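Local coordinates for protein phosphatidylserine synthase (PDB 3HSI) that is an enzyme of the phospholipase D superfamily, carrying PLD-type sequence regions in both halves of its chain, at residues D63-E68 and I159-L164; R52-A57 and D84-I89; T56-Q61 and V140-G145. All coordinates share one frame; numbering follows the deposited sequence.

Interaction 1: residues D63-E68 and I159-L164; sequences DEAGQE and INNVYL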
ATOM      1  N   ASP C  63     -29.861   7.416  -3.624  1.00 25.42           N
ATOM      2  CA  ASP C  63     -30.820   7.180  -4.705  1.00 24.46           C
ATOM      3  C   ASP C  63     -32.182   6.759  -4.121  1.00 24.10           C
ATOM      4  O   ASP C  63     -32.419   6.921  -2.924  1.00 23.58           O
ATOM      5  CB  ASP C  63     -30.254   6.156  -5.693  1.00 24.23           C
ATOM      6  CG  ASP C  63     -29.920   4.818  -5.020  1.00 24.60           C
ATOM      7  OD1 ASP C  63     -30.455   4.569  -3.910  1.00 24.88           O
ATOM      8  OD2 ASP C  63     -29.158   4.009  -5.608  1.00 23.64           O
ATOM      9  N   GLU C  64     -33.076   6.227  -4.952  1.00 24.23           N
ATOM     10  CA  GLU C  64     -34.468   5.966  -4.504  1.00 23.87           C
ATOM     11  C   GLU C  64     -34.606   4.869  -3.460  1.00 23.05           C
ATOM     12  O   GLU C  64     -35.450   4.968  -2.570  1.00 23.09           O
ATOM     13  CB  GLU C  64     -35.387   5.662  -5.684  1.00 23.53           C
ATOM     14  CG  GLU C  64     -35.588   6.841  -6.589  1.00 25.85           C
ATOM     15  CD  GLU C  64     -34.610   6.869  -7.775  1.00 29.76           C
ATOM     16  OE1 GLU C  64     -33.450   6.397  -7.674  1.00 29.83           O
ATOM     17  OE2 GLU C  64     -35.022   7.387  -8.833  1.00 33.67           O
ATOM     18  N   ALA C  65     -33.816   3.812  -3.599  1.00 22.68           N
ATOM     19  CA  ALA C  65     -33.761   2.749  -2.584  1.00 23.08           C
ATOM     20  C   ALA C  65     -33.188   3.287  -1.247  1.00 23.14           C
ATOM     21  O   ALA C  65     -33.761   3.051  -0.168  1.00 23.09           O
ATOM     22  CB  ALA C  65     -32.957   1.541  -3.099  1.00 22.19           C
ATOM     23  N   GLY C  66     -32.083   4.032  -1.325  1.00 23.18           N
ATOM     24  CA  GLY C  66     -31.508   4.674  -0.130  1.00 22.98           C
ATOM     25  C   GLY C  66     -32.543   5.478   0.636  1.00 23.31           C
ATOM     26  O   GLY C  66     -32.593   5.426   1.870  1.00 23.53           O
ATOM     27  N   GLN C  67     -33.374   6.211  -0.109  1.00 22.99           N
ATOM     28  CA  GLN C  67     -34.357   7.099   0.438  1.00 22.96           C
ATOM     29  C   GLN C  67     -35.499   6.325   1.086  1.00 22.60           C
ATOM     30  O   GLN C  67     -35.972   6.703   2.159  1.00 21.93           O
ATOM     31  CB  GLN C  67     -34.912   8.020  -0.659  1.00 22.92           C
ATOM     32  CG  GLN C  67     -35.973   9.032  -0.173  1.00 25.20           C
ATOM     33  CD  GLN C  67     -35.379  10.142   0.701  1.00 30.24           C
ATOM     34  OE1 GLN C  67     -34.561  10.944   0.238  1.00 31.87           O
ATOM     35  NE2 GLN C  67     -35.766  10.172   1.987  1.00 30.34           N
ATOM     36  N   GLU C  68     -35.948   5.264   0.428  1.00 22.94           N
ATOM     37  CA  GLU C  68     -37.005   4.418   0.968  1.00 23.54           C
ATOM     38  C   GLU C  68     -36.531   3.790   2.282  1.00 23.50           C
ATOM     39  O   GLU C  68     -37.265   3.792   3.276  1.00 23.79           O
ATOM     40  CB  GLU C  68     -37.371   3.335  -0.024  1.00 24.24           C
ATOM     41  CG  GLU C  68     -38.672   2.625   0.323  1.00 27.54           C
ATOM     42  CD  GLU C  68     -39.067   1.566  -0.692  1.00 32.36           C
ATOM     43  OE1 GLU C  68     -38.488   1.524  -1.810  1.00 32.33           O
ATOM     44  OE2 GLU C  68     -39.973   0.763  -0.360  1.00 36.04           O
ATOM     45  N   ILE C 159     -26.408  -0.218   0.374  1.00 24.07           N
ATOM     46  CA  ILE C 159     -27.767   0.279   0.161  1.00 23.69           C
ATOM     47  C   ILE C 159     -27.739   1.206  -1.045  1.00 22.90           C
ATOM     48  O   ILE C 159     -27.233   2.323  -0.967  1.00 22.79           O
ATOM     49  CB  ILE C 159     -28.348   1.055   1.390  1.00 23.59           C
ATOM     50  CG1 ILE C 159     -28.211   0.247   2.683  1.00 26.38           C
ATOM     51  CG2 ILE C 159     -29.814   1.477   1.156  1.00 24.20           C
ATOM     52  CD1 ILE C 159     -29.224  -0.870   2.820  1.00 30.27           C
ATOM     53  N   ASN C 160     -28.257   0.709  -2.164  1.00 22.55           N
ATOM     54  CA  ASN C 160     -28.558   1.533  -3.353  1.00 22.30           C
ATOM     55  C   ASN C 160     -29.583   0.771  -4.208  1.00 21.06           C
ATOM     56  O   ASN C 160     -29.966  -0.339  -3.841  1.00 21.87           O
ATOM     57  CB  ASN C 160     -27.280   1.873  -4.152  1.00 21.35           C
ATOM     58  CG  ASN C 160     -26.688   0.675  -4.825  1.00 22.15           C
ATOM     59  OD1 ASN C 160     -27.280  -0.399  -4.821  1.00 22.35           O
ATOM     60  ND2 ASN C 160     -25.505   0.844  -5.421  1.00 24.46           N
ATOM     61  N   ASN C 161     -29.990   1.345  -5.337  1.00 19.84           N
ATOM     62  CA  ASN C 161     -30.978   0.715  -6.233  1.00 18.95           C
ATOM     63  C   ASN C 161     -30.661  -0.716  -6.673  1.00 18.69           C
ATOM     64  O   ASN C 161     -31.516  -1.614  -6.592  1.00 18.42           O
ATOM     65  CB  ASN C 161     -31.217   1.588  -7.486  1.00 17.91           C
ATOM     66  CG  ASN C 161     -31.921   2.904  -7.171  1.00 18.26           C
ATOM     67  OD1 ASN C 161     -32.603   3.043  -6.156  1.00 20.46           O
ATOM     68  ND2 ASN C 161     -31.737   3.888  -8.043  1.00 19.60           N
ATOM     69  N   VAL C 162     -29.454  -0.933  -7.184  1.00 18.52           N
ATOM     70  CA  VAL C 162     -29.154  -2.265  -7.705  1.00 18.37           C
ATOM     71  C   VAL C 162     -29.114  -3.369  -6.639  1.00 18.96           C
ATOM     72  O   VAL C 162     -29.712  -4.423  -6.831  1.00 18.41           O
ATOM     73  CB  VAL C 162     -27.981  -2.302  -8.763  1.00 18.86           C
ATOM     74  CG1 VAL C 162     -28.441  -1.580 -10.034  1.00 17.32           C
ATOM     75  CG2 VAL C 162     -26.672  -1.707  -8.217  1.00 15.99           C
ATOM     76  N   TYR C 163     -28.519  -3.088  -5.477  1.00 19.58           N
ATOM     77  CA  TYR C 163     -28.456  -4.097  -4.415  1.00 21.12           C
ATOM     78  C   TYR C 163     -29.836  -4.466  -3.872  1.00 21.59           C
ATOM     79  O   TYR C 163     -30.035  -5.590  -3.379  1.00 23.22           O
ATOM     80  CB  TYR C 163     -27.554  -3.640  -3.251  1.00 22.26           C
ATOM     81  CG  TYR C 163     -26.055  -3.757  -3.491  1.00 21.54           C
ATOM     82  CD1 TYR C 163     -25.240  -2.627  -3.512  1.00 21.86           C
ATOM     83  CD2 TYR C 163     -25.459  -5.004  -3.677  1.00 21.81           C
ATOM     84  CE1 TYR C 163     -23.850  -2.737  -3.726  1.00 18.97           C
ATOM     85  CE2 TYR C 163     -24.089  -5.131  -3.892  1.00 21.37           C
ATOM     86  CZ  TYR C 163     -23.282  -3.997  -3.898  1.00 22.28           C
ATOM     87  OH  TYR C 163     -21.920  -4.150  -4.117  1.00 22.39           O
ATOM     88  N   LEU C 164     -30.786  -3.542  -3.944  1.00 20.91           N
ATOM     89  CA  LEU C 164     -32.134  -3.805  -3.438  1.00 21.03           C
ATOM     90  C   LEU C 164     -33.177  -4.061  -4.544  1.00 21.24           C
ATOM     91  O   LEU C 164     -34.392  -4.178  -4.265  1.00 21.29           O
ATOM     92  CB  LEU C 164     -32.568  -2.640  -2.542  1.00 21.93           C
ATOM     93  CG  LEU C 164     -32.104  -2.699  -1.075  1.00 22.79           C
ATOM     94  CD1 LEU C 164     -30.643  -3.005  -0.951  1.00 25.78           C
ATOM     95  CD2 LEU C 164     -32.388  -1.399  -0.386  1.00 25.67           C
TER
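Asp63 and Asn161 lay their flat ends against each other at the start of helix 64-79, a helix N-cap joined to the loop that runs from strand 151-155 to strand 171-179. The two side chains come from opposite directions, and the carboxylate and amide stack with their planes only 7° apart, Asp63 CG lying 3.5 Å from Asn161 CG. Each oxygen of Asp63 has its own backbone donor. OD1 takes the capping bond from Gly66 N (3.1 Å), while OD2 accepts from Asn161 N (2.8 Å) on its syn side, well out of the carboxylate plane. Chi1 of Asp63, 58°, folds CG between its own N and carbonyl carbon, which turns the carboxylate back over the first helical turn.

The amide of Asn161 is gripped at both ends. Its OD1 receives Ala65 N (2.9 Å) nearly head-on, at a C=O...N angle of 168°. A second N-H of the first turn thus finds a side-chain acceptor. Its ND2 donates in the amide plane to Glu64 OE1, which it meets from above the carboxylate. Oxygen and nitrogen are both engaged, which probably holds the amide in one orientation.

Apolar contacts accompany the polar ones: Ala65 CB rests on Leu164 CD2 (4.0 Å), and Ile159 CG2 packs on Gly66 CA. Leu164 also touches Phe38 and Lys39 of helix 35-48, linking that helix to the first turn of helix 64-79. Asn160 turns its own amide back into the loop as an Asx motif, OD1 accepting Tyr163 N at 3.0 Å, while its CB sits 3.2 Å from Asp63 OD2.

Interaction 2: residues R52-A57 and D84-I89; sequences RIYVTA and DVKVLI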
ATOM      1  N   ARG C  52     -32.777  -1.281  19.037  1.00 24.47           N
ATOM      2  CA  ARG C  52     -31.591  -0.795  18.318  1.00 24.50           C
ATOM      3  C   ARG C  52     -31.566  -1.207  16.856  1.00 24.37           C
ATOM      4  O   ARG C  52     -32.180  -2.231  16.473  1.00 24.21           O
ATOM      5  CB  ARG C  52     -30.316  -1.314  18.983  1.00 23.99           C
ATOM      6  CG  ARG C  52     -30.138  -2.842  18.808  1.00 23.53           C
ATOM      7  CD  ARG C  52     -29.155  -3.404  19.805  1.00 20.40           C
ATOM      8  NE  ARG C  52     -29.183  -4.859  19.738  1.00 23.77           N
ATOM      9  CZ  ARG C  52     -28.442  -5.674  20.482  1.00 23.82           C
ATOM     10  NH1 ARG C  52     -27.579  -5.191  21.382  1.00 20.54           N
ATOM     11  NH2 ARG C  52     -28.569  -6.979  20.315  1.00 23.68           N
ATOM     12  N   ILE C  53     -30.833  -0.408  16.073  1.00 23.78           N
ATOM     13  CA  ILE C  53     -30.555  -0.671  14.685  1.00 23.87           C
ATOM     14  C   ILE C  53     -29.131  -0.225  14.408  1.00 24.38           C
ATOM     15  O   ILE C  53     -28.839   0.979  14.432  1.00 25.68           O
ATOM     16  CB  ILE C  53     -31.529   0.066  13.727  1.00 23.79           C
ATOM     17  CG1 ILE C  53     -32.972  -0.475  13.885  1.00 23.32           C
ATOM     18  CG2 ILE C  53     -31.046  -0.066  12.265  1.00 22.59           C
ATOM     19  CD1 ILE C  53     -34.063   0.374  13.206  1.00 23.57           C
ATOM     20  N   TYR C  54     -28.260  -1.203  14.196  1.00 23.54           N
ATOM     21  CA  TYR C  54     -26.874  -0.985  13.792  1.00 24.26           C
ATOM     22  C   TYR C  54     -26.671  -1.519  12.388  1.00 24.45           C
ATOM     23  O   TYR C  54     -27.142  -2.624  12.052  1.00 25.41           O
ATOM     24  CB  TYR C  54     -25.888  -1.680  14.754  1.00 23.39           C
ATOM     25  CG  TYR C  54     -25.714  -0.980  16.113  1.00 23.82           C
ATOM     26  CD1 TYR C  54     -24.473  -0.419  16.484  1.00 24.21           C
ATOM     27  CD2 TYR C  54     -26.781  -0.863  17.003  1.00 23.47           C
ATOM     28  CE1 TYR C  54     -24.302   0.225  17.714  1.00 25.15           C
ATOM     29  CE2 TYR C  54     -26.628  -0.217  18.241  1.00 25.51           C
ATOM     30  CZ  TYR C  54     -25.385   0.321  18.588  1.00 25.04           C
ATOM     31  OH  TYR C  54     -25.232   0.941  19.804  1.00 25.60           O
ATOM     32  N   VAL C  55     -25.961  -0.738  11.593  1.00 24.15           N
ATOM     33  CA  VAL C  55     -25.656  -1.032  10.209  1.00 24.27           C
ATOM     34  C   VAL C  55     -24.202  -0.617   9.989  1.00 24.48           C
ATOM     35  O   VAL C  55     -23.827   0.493  10.382  1.00 24.86           O
ATOM     36  CB  VAL C  55     -26.559  -0.199   9.272  1.00 24.14           C
ATOM     37  CG1 VAL C  55     -26.051  -0.235   7.840  1.00 24.97           C
ATOM     38  CG2 VAL C  55     -28.012  -0.689   9.322  1.00 24.65           C
ATOM     39  N   THR C  56     -23.386  -1.532   9.456  1.00 24.00           N
ATOM     40  CA  THR C  56     -22.066  -1.216   8.897  1.00 25.74           C
ATOM     41  C   THR C  56     -22.201  -1.627   7.442  1.00 24.51           C
ATOM     42  O   THR C  56     -22.604  -2.735   7.166  1.00 24.68           O
ATOM     43  CB  THR C  56     -20.852  -2.036   9.518  1.00 26.07           C
ATOM     44  OG1 THR C  56     -21.137  -3.453   9.437  1.00 32.41           O
ATOM     45  CG2 THR C  56     -20.589  -1.676  10.940  1.00 25.88           C
ATOM     46  N   ALA C  57     -21.930  -0.713   6.519  1.00 23.96           N
ATOM     47  CA  ALA C  57     -21.971  -1.008   5.095  1.00 22.87           C
ATOM     48  C   ALA C  57     -20.869  -0.180   4.449  1.00 22.65           C
ATOM     49  O   ALA C  57     -20.334   0.739   5.085  1.00 23.06           O
ATOM     50  CB  ALA C  57     -23.346  -0.679   4.510  1.00 22.19           C
ATOM     51  N   ASP C  84     -31.914   3.182  19.679  1.00 26.39           N
ATOM     52  CA  ASP C  84     -30.490   3.402  19.472  1.00 26.71           C
ATOM     53  C   ASP C  84     -30.179   3.060  18.005  1.00 25.89           C
ATOM     54  O   ASP C  84     -30.105   1.888  17.668  1.00 25.72           O
ATOM     55  CB  ASP C  84     -29.718   2.507  20.457  1.00 26.72           C
ATOM     56  CG  ASP C  84     -28.205   2.619  20.321  1.00 29.42           C
ATOM     57  OD1 ASP C  84     -27.701   3.601  19.709  1.00 31.03           O
ATOM     58  OD2 ASP C  84     -27.526   1.700  20.833  1.00 29.78           O
ATOM     59  N   VAL C  85     -30.067   4.070  17.131  1.00 25.27           N
ATOM     60  CA  VAL C  85     -29.752   3.851  15.694  1.00 25.06           C
ATOM     61  C   VAL C  85     -28.341   4.349  15.358  1.00 25.37           C
ATOM     62  O   VAL C  85     -28.047   5.525  15.556  1.00 26.02           O
ATOM     63  CB  VAL C  85     -30.760   4.550  14.715  1.00 24.53           C
ATOM     64  CG1 VAL C  85     -30.453   4.172  13.248  1.00 25.97           C
ATOM     65  CG2 VAL C  85     -32.158   4.190  15.022  1.00 23.37           C
ATOM     66  N   LYS C  86     -27.490   3.469  14.823  1.00 24.87           N
ATOM     67  CA  LYS C  86     -26.135   3.854  14.401  1.00 24.92           C
ATOM     68  C   LYS C  86     -25.865   3.250  13.053  1.00 24.25           C
ATOM     69  O   LYS C  86     -26.062   2.056  12.872  1.00 24.82           O
ATOM     70  CB  LYS C  86     -25.063   3.407  15.412  1.00 24.46           C
ATOM     71  CG  LYS C  86     -25.337   3.949  16.816  1.00 24.91           C
ATOM     72  CD  LYS C  86     -24.141   4.620  17.451  1.00 28.34           C
ATOM     73  CE  LYS C  86     -24.538   5.330  18.741  1.00 28.91           C
ATOM     74  NZ  LYS C  86     -24.968   4.345  19.785  1.00 30.20           N
ATOM     75  N   VAL C  87     -25.492   4.087  12.095  1.00 23.70           N
ATOM     76  CA  VAL C  87     -25.170   3.617  10.744  1.00 23.16           C
ATOM     77  C   VAL C  87     -23.726   4.009  10.484  1.00 23.75           C
ATOM     78  O   VAL C  87     -23.382   5.210  10.473  1.00 23.95           O
ATOM     79  CB  VAL C  87     -26.142   4.214   9.653  1.00 22.84           C
ATOM     80  CG1 VAL C  87     -25.776   3.739   8.256  1.00 18.59           C
ATOM     81  CG2 VAL C  87     -27.632   3.838   9.993  1.00 21.32           C
ATOM     82  N   LEU C  88     -22.871   3.004  10.300  1.00 24.18           N
ATOM     83  CA  LEU C  88     -21.447   3.274   9.993  1.00 24.23           C
ATOM     84  C   LEU C  88     -21.162   2.974   8.517  1.00 23.93           C
ATOM     85  O   LEU C  88     -21.437   1.876   8.047  1.00 24.29           O
ATOM     86  CB  LEU C  88     -20.509   2.470  10.913  1.00 23.83           C
ATOM     87  CG  LEU C  88     -20.332   2.885  12.380  1.00 25.03           C
ATOM     88  CD1 LEU C  88     -21.663   2.821  13.159  1.00 22.79           C
ATOM     89  CD2 LEU C  88     -19.252   2.047  13.103  1.00 23.56           C
ATOM     90  N   ILE C  89     -20.660   3.964   7.787  1.00 23.12           N
ATOM     91  CA  ILE C  89     -20.284   3.756   6.391  1.00 23.45           C
ATOM     92  C   ILE C  89     -18.877   4.277   6.209  1.00 23.24           C
ATOM     93  O   ILE C  89     -18.350   4.985   7.071  1.00 23.57           O
ATOM     94  CB  ILE C  89     -21.279   4.423   5.344  1.00 23.69           C
ATOM     95  CG1 ILE C  89     -21.498   5.945   5.585  1.00 23.78           C
ATOM     96  CG2 ILE C  89     -22.570   3.623   5.231  1.00 22.31           C
ATOM     97  CD1 ILE C  89     -22.640   6.336   6.558  1.00 26.12           C
TER
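Tyr54 OH is held from several directions. It donates to Asp84 OD2 across the strands (2.6 Å), accepts a weak bond from Lys86 NZ (3.4 Å), and is hydrogen-bonded to Asn192 ND2 of helix 181-195. Lys86 NZ also makes a salt bridge to Asp84 OD1 (2.8 Å), using the syn lone pair, so the carboxylate spans hydroxyl and ammonium, which probably steadies its negative charge. The Tyr54 ring stands almost perpendicular to that carboxylate (86°). Lys86 runs alongside the ring in the same direction, its CB lying over one face in a CH-pi contact, 4.2 Å from the centroid.

Beneath this cluster the backbones form a regular parallel pair: Ile53 N bonds to Asp84 O and Ile53 O takes Lys86 N; Val55 N bonds to Lys86 O and Val55 O takes Leu88 N (2.7 Å, the shortest); Ala57 N closes the series on Leu88 O. On the face opposite Tyr54, Val55 and Val87 lie side by side, their CG1 methyls meeting at 4.0 Å.

Helix 64-79 connects strand 52-56 to strand 84-90 as the crossover of a beta-alpha-beta unit. Strand 146-148 lies antiparallel beyond the first and strand 127-130 parallel beyond the second, while helix 181-195 covers the Tyr54 face.

Interaction 3: residues T56-Q61 and V140-G145; sequences TALYWQ and VLHVKG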
ATOM      1  N   THR C  56     -23.386  -1.532   9.456  1.00 24.00           N
ATOM      2  CA  THR C  56     -22.066  -1.216   8.897  1.00 25.74           C
ATOM      3  C   THR C  56     -22.201  -1.627   7.442  1.00 24.51           C
ATOM      4  O   THR C  56     -22.604  -2.735   7.166  1.00 24.68           O
ATOM      5  CB  THR C  56     -20.852  -2.036   9.518  1.00 26.07           C
ATOM      6  OG1 THR C  56     -21.137  -3.453   9.437  1.00 32.41           O
ATOM      7  CG2 THR C  56     -20.589  -1.676  10.940  1.00 25.88           C
ATOM      8  N   ALA C  57     -21.930  -0.713   6.519  1.00 23.96           N
ATOM      9  CA  ALA C  57     -21.971  -1.008   5.095  1.00 22.87           C
ATOM     10  C   ALA C  57     -20.869  -0.180   4.449  1.00 22.65           C
ATOM     11  O   ALA C  57     -20.334   0.739   5.085  1.00 23.06           O
ATOM     12  CB  ALA C  57     -23.346  -0.679   4.510  1.00 22.19           C
ATOM     13  N   LEU C  58     -20.470  -0.538   3.236  1.00 22.22           N
ATOM     14  CA  LEU C  58     -19.506   0.273   2.502  1.00 21.91           C
ATOM     15  C   LEU C  58     -20.133   1.653   2.222  1.00 22.67           C
ATOM     16  O   LEU C  58     -19.530   2.701   2.497  1.00 22.00           O
ATOM     17  CB  LEU C  58     -19.107  -0.393   1.196  1.00 21.03           C
ATOM     18  CG  LEU C  58     -18.106   0.411   0.318  1.00 24.49           C
ATOM     19  CD1 LEU C  58     -16.803   0.769   1.065  1.00 20.39           C
ATOM     20  CD2 LEU C  58     -17.786  -0.337  -1.015  1.00 22.57           C
ATOM     21  N   TYR C  59     -21.368   1.666   1.741  1.00 22.78           N
ATOM     22  CA  TYR C  59     -22.021   2.939   1.518  1.00 23.21           C
ATOM     23  C   TYR C  59     -23.510   2.830   1.614  1.00 23.40           C
ATOM     24  O   TYR C  59     -24.059   1.735   1.602  1.00 24.02           O
ATOM     25  CB  TYR C  59     -21.605   3.551   0.178  1.00 23.05           C
ATOM     26  CG  TYR C  59     -21.899   2.724  -1.061  1.00 25.73           C
ATOM     27  CD1 TYR C  59     -23.069   2.922  -1.784  1.00 28.61           C
ATOM     28  CD2 TYR C  59     -20.978   1.790  -1.544  1.00 27.56           C
ATOM     29  CE1 TYR C  59     -23.323   2.213  -2.940  1.00 29.69           C
ATOM     30  CE2 TYR C  59     -21.225   1.067  -2.698  1.00 28.14           C
ATOM     31  CZ  TYR C  59     -22.404   1.281  -3.392  1.00 29.26           C
ATOM     32  OH  TYR C  59     -22.675   0.584  -4.546  1.00 28.22           O
ATOM     33  N   TRP C  60     -24.164   3.985   1.726  1.00 23.37           N
ATOM     34  CA  TRP C  60     -25.591   4.067   1.699  1.00 22.59           C
ATOM     35  C   TRP C  60     -25.905   5.253   0.782  1.00 23.04           C
ATOM     36  O   TRP C  60     -25.671   6.414   1.121  1.00 21.83           O
ATOM     37  CB  TRP C  60     -26.108   4.265   3.113  1.00 22.17           C
ATOM     38  CG  TRP C  60     -27.574   4.322   3.256  1.00 21.74           C
ATOM     39  CD1 TRP C  60     -28.468   4.944   2.427  1.00 23.44           C
ATOM     40  CD2 TRP C  60     -28.335   3.800   4.349  1.00 20.76           C
ATOM     41  NE1 TRP C  60     -29.739   4.829   2.932  1.00 20.59           N
ATOM     42  CE2 TRP C  60     -29.686   4.127   4.110  1.00 20.61           C
ATOM     43  CE3 TRP C  60     -28.000   3.090   5.516  1.00 19.57           C
ATOM     44  CZ2 TRP C  60     -30.715   3.770   4.996  1.00 20.76           C
ATOM     45  CZ3 TRP C  60     -29.024   2.736   6.401  1.00 19.94           C
ATOM     46  CH2 TRP C  60     -30.364   3.056   6.120  1.00 21.29           C
ATOM     47  N   GLN C  61     -26.419   4.928  -0.405  1.00 23.41           N
ATOM     48  CA  GLN C  61     -26.521   5.885  -1.504  1.00 23.29           C
ATOM     49  C   GLN C  61     -27.785   6.735  -1.420  1.00 23.90           C
ATOM     50  O   GLN C  61     -28.846   6.259  -1.033  1.00 23.71           O
ATOM     51  CB  GLN C  61     -26.514   5.117  -2.818  1.00 22.92           C
ATOM     52  CG  GLN C  61     -26.439   5.952  -4.066  1.00 22.53           C
ATOM     53  CD  GLN C  61     -25.061   6.586  -4.250  1.00 23.75           C
ATOM     54  OE1 GLN C  61     -24.055   6.096  -3.729  1.00 25.77           O
ATOM     55  NE2 GLN C  61     -25.016   7.682  -4.979  1.00 24.10           N
ATOM     56  N   VAL C 140     -10.720   0.701   2.945  1.00 21.72           N
ATOM     57  CA  VAL C 140     -12.118   1.085   3.219  1.00 22.58           C
ATOM     58  C   VAL C 140     -12.826   0.128   4.202  1.00 23.03           C
ATOM     59  O   VAL C 140     -12.357  -0.992   4.487  1.00 22.20           O
ATOM     60  CB  VAL C 140     -12.961   1.155   1.887  1.00 23.31           C
ATOM     61  CG1 VAL C 140     -12.296   2.114   0.887  1.00 24.91           C
ATOM     62  CG2 VAL C 140     -13.070  -0.210   1.248  1.00 23.33           C
ATOM     63  N   LEU C 141     -13.974   0.577   4.692  1.00 23.10           N
ATOM     64  CA  LEU C 141     -14.771  -0.193   5.581  1.00 23.85           C
ATOM     65  C   LEU C 141     -15.526  -1.269   4.808  1.00 24.31           C
ATOM     66  O   LEU C 141     -16.471  -0.987   4.072  1.00 24.28           O
ATOM     67  CB  LEU C 141     -15.725   0.735   6.338  1.00 24.24           C
ATOM     68  CG  LEU C 141     -16.701   0.048   7.322  1.00 24.46           C
ATOM     69  CD1 LEU C 141     -15.934  -0.525   8.526  1.00 21.41           C
ATOM     70  CD2 LEU C 141     -17.771   1.049   7.781  1.00 20.09           C
ATOM     71  N   HIS C 142     -15.095  -2.515   4.953  1.00 24.93           N
ATOM     72  CA  HIS C 142     -15.800  -3.629   4.325  1.00 26.04           C
ATOM     73  C   HIS C 142     -16.420  -4.566   5.369  1.00 26.20           C
ATOM     74  O   HIS C 142     -16.828  -5.672   5.028  1.00 27.38           O
ATOM     75  CB  HIS C 142     -14.853  -4.442   3.455  1.00 26.64           C
ATOM     76  CG  HIS C 142     -14.713  -3.947   2.048  1.00 29.29           C
ATOM     77  ND1 HIS C 142     -15.792  -3.629   1.256  1.00 32.61           N
ATOM     78  CD2 HIS C 142     -13.616  -3.829   1.253  1.00 32.75           C
ATOM     79  CE1 HIS C 142     -15.371  -3.277   0.051  1.00 33.65           C
ATOM     80  NE2 HIS C 142     -14.054  -3.396   0.021  1.00 35.04           N
ATOM     81  N   VAL C 143     -16.454  -4.151   6.629  1.00 25.27           N
ATOM     82  CA  VAL C 143     -17.179  -4.867   7.667  1.00 25.47           C
ATOM     83  C   VAL C 143     -18.681  -4.864   7.302  1.00 25.24           C
ATOM     84  O   VAL C 143     -19.215  -3.812   6.909  1.00 25.11           O
ATOM     85  CB  VAL C 143     -16.962  -4.171   9.042  1.00 25.76           C
ATOM     86  CG1 VAL C 143     -17.986  -4.654  10.118  1.00 25.21           C
ATOM     87  CG2 VAL C 143     -15.516  -4.356   9.499  1.00 25.90           C
ATOM     88  N   LYS C 144     -19.335  -6.023   7.428  1.00 24.38           N
ATOM     89  CA  LYS C 144     -20.762  -6.172   7.108  1.00 23.80           C
ATOM     90  C   LYS C 144     -21.594  -6.510   8.316  1.00 23.69           C
ATOM     91  O   LYS C 144     -21.069  -6.915   9.356  1.00 23.74           O
ATOM     92  CB  LYS C 144     -20.983  -7.276   6.063  1.00 24.22           C
ATOM     93  CG  LYS C 144     -20.060  -7.229   4.874  1.00 25.00           C
ATOM     94  CD  LYS C 144     -20.290  -5.973   4.014  1.00 26.91           C
ATOM     95  CE  LYS C 144     -19.179  -5.811   2.957  1.00 29.77           C
ATOM     96  NZ  LYS C 144     -19.437  -4.596   2.118  1.00 33.09           N
ATOM     97  N   GLY C 145     -22.911  -6.354   8.193  1.00 23.95           N
ATOM     98  CA  GLY C 145     -23.800  -6.755   9.271  1.00 22.92           C
ATOM     99  C   GLY C 145     -24.774  -5.643   9.568  1.00 23.56           C
ATOM    100  O   GLY C 145     -24.386  -4.479   9.625  1.00 23.27           O
TER
HETATM  101  O   HOH W   1     -21.199  -5.363  11.580  1.00 24.38           O
HETATM  102  O   HOH W   2     -21.659  -3.062   2.399  1.00 27.69           O
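Thr56 and Gly145 join by a straight backbone bond, Thr56 N to Gly145 O at 3.1 Å (174° at the hydrogen), where the end of strand 52-56 meets the segment bearing His142-Val143-Lys144, the HxK start of the HKD motif (HxKxxxxD) of the phospholipase D superfamily. The Thr56 hydroxyl lies beside the same carbonyl but has a choice: OG1 is 3.2 Å from Val143 O and 3.4 Å from Gly145 O; both bonds are weak, and which of them the single proton serves is not settled. A water bridges it to the second segment as well, 2.9 Å from Thr56 OG1 and donating to Lys144 O. Val143 CG1 packs against Thr56 OG1 and CB.

Further along, Leu58 extends with CG anti to its N (chi1 179°), reaching toward Val140 and His142. Its CD1 touches Leu141 O (3.5 Å) and Val140 CG2, and its CD2 approaches the His142 ring obliquely, 4.0 Å from CE1, the two side chains running side by side in the same direction. Val140 CG2 lies over one face of that ring, offset toward its rim. Leu141 sends CD2 onto Ala57 O.

An outer shell sets the backbone of the motif. Asp90 OD1 accepts Leu141 N and Asn393 OD1 accepts Lys144 N, and the short, weakly bonded strand 141-142 pairs in parallel with strand 391-398, in a different sheet from strand 52-56. The signature thus sits where the two halves of the fold meet, consistent with an active-site position as in relatives. Lys144 curls back toward Leu58, and a second water joins them, accepting from Leu58 N (2.9 Å) and from Lys144 NZ (2.7 Å).

Overall arrangement
Interactions 2 and 3 share Thr56 and Ala57, and their centres lie about 10 Å apart: the strand paired in interaction 2 runs straight into the loop that meets the HxK segment 140-145. Val87 CG1 packs on Trp60 CE3 at 3.6 Å, so the Val55-Val87 face of the sheet continues onto Trp60 of that loop. Interaction 1, with its centre about 14 Å from that of interaction 3, takes up the loop's far end, where Gln61 N probably bonds to Ile159 O (2.8 Å) and Trp60 NE1 to Gly66 O. Interactions 1 and 2 do not touch, their nearest atoms being about 5 Å apart. Segments 140-145 and 159-164 both belong to the PLD active-site motif region.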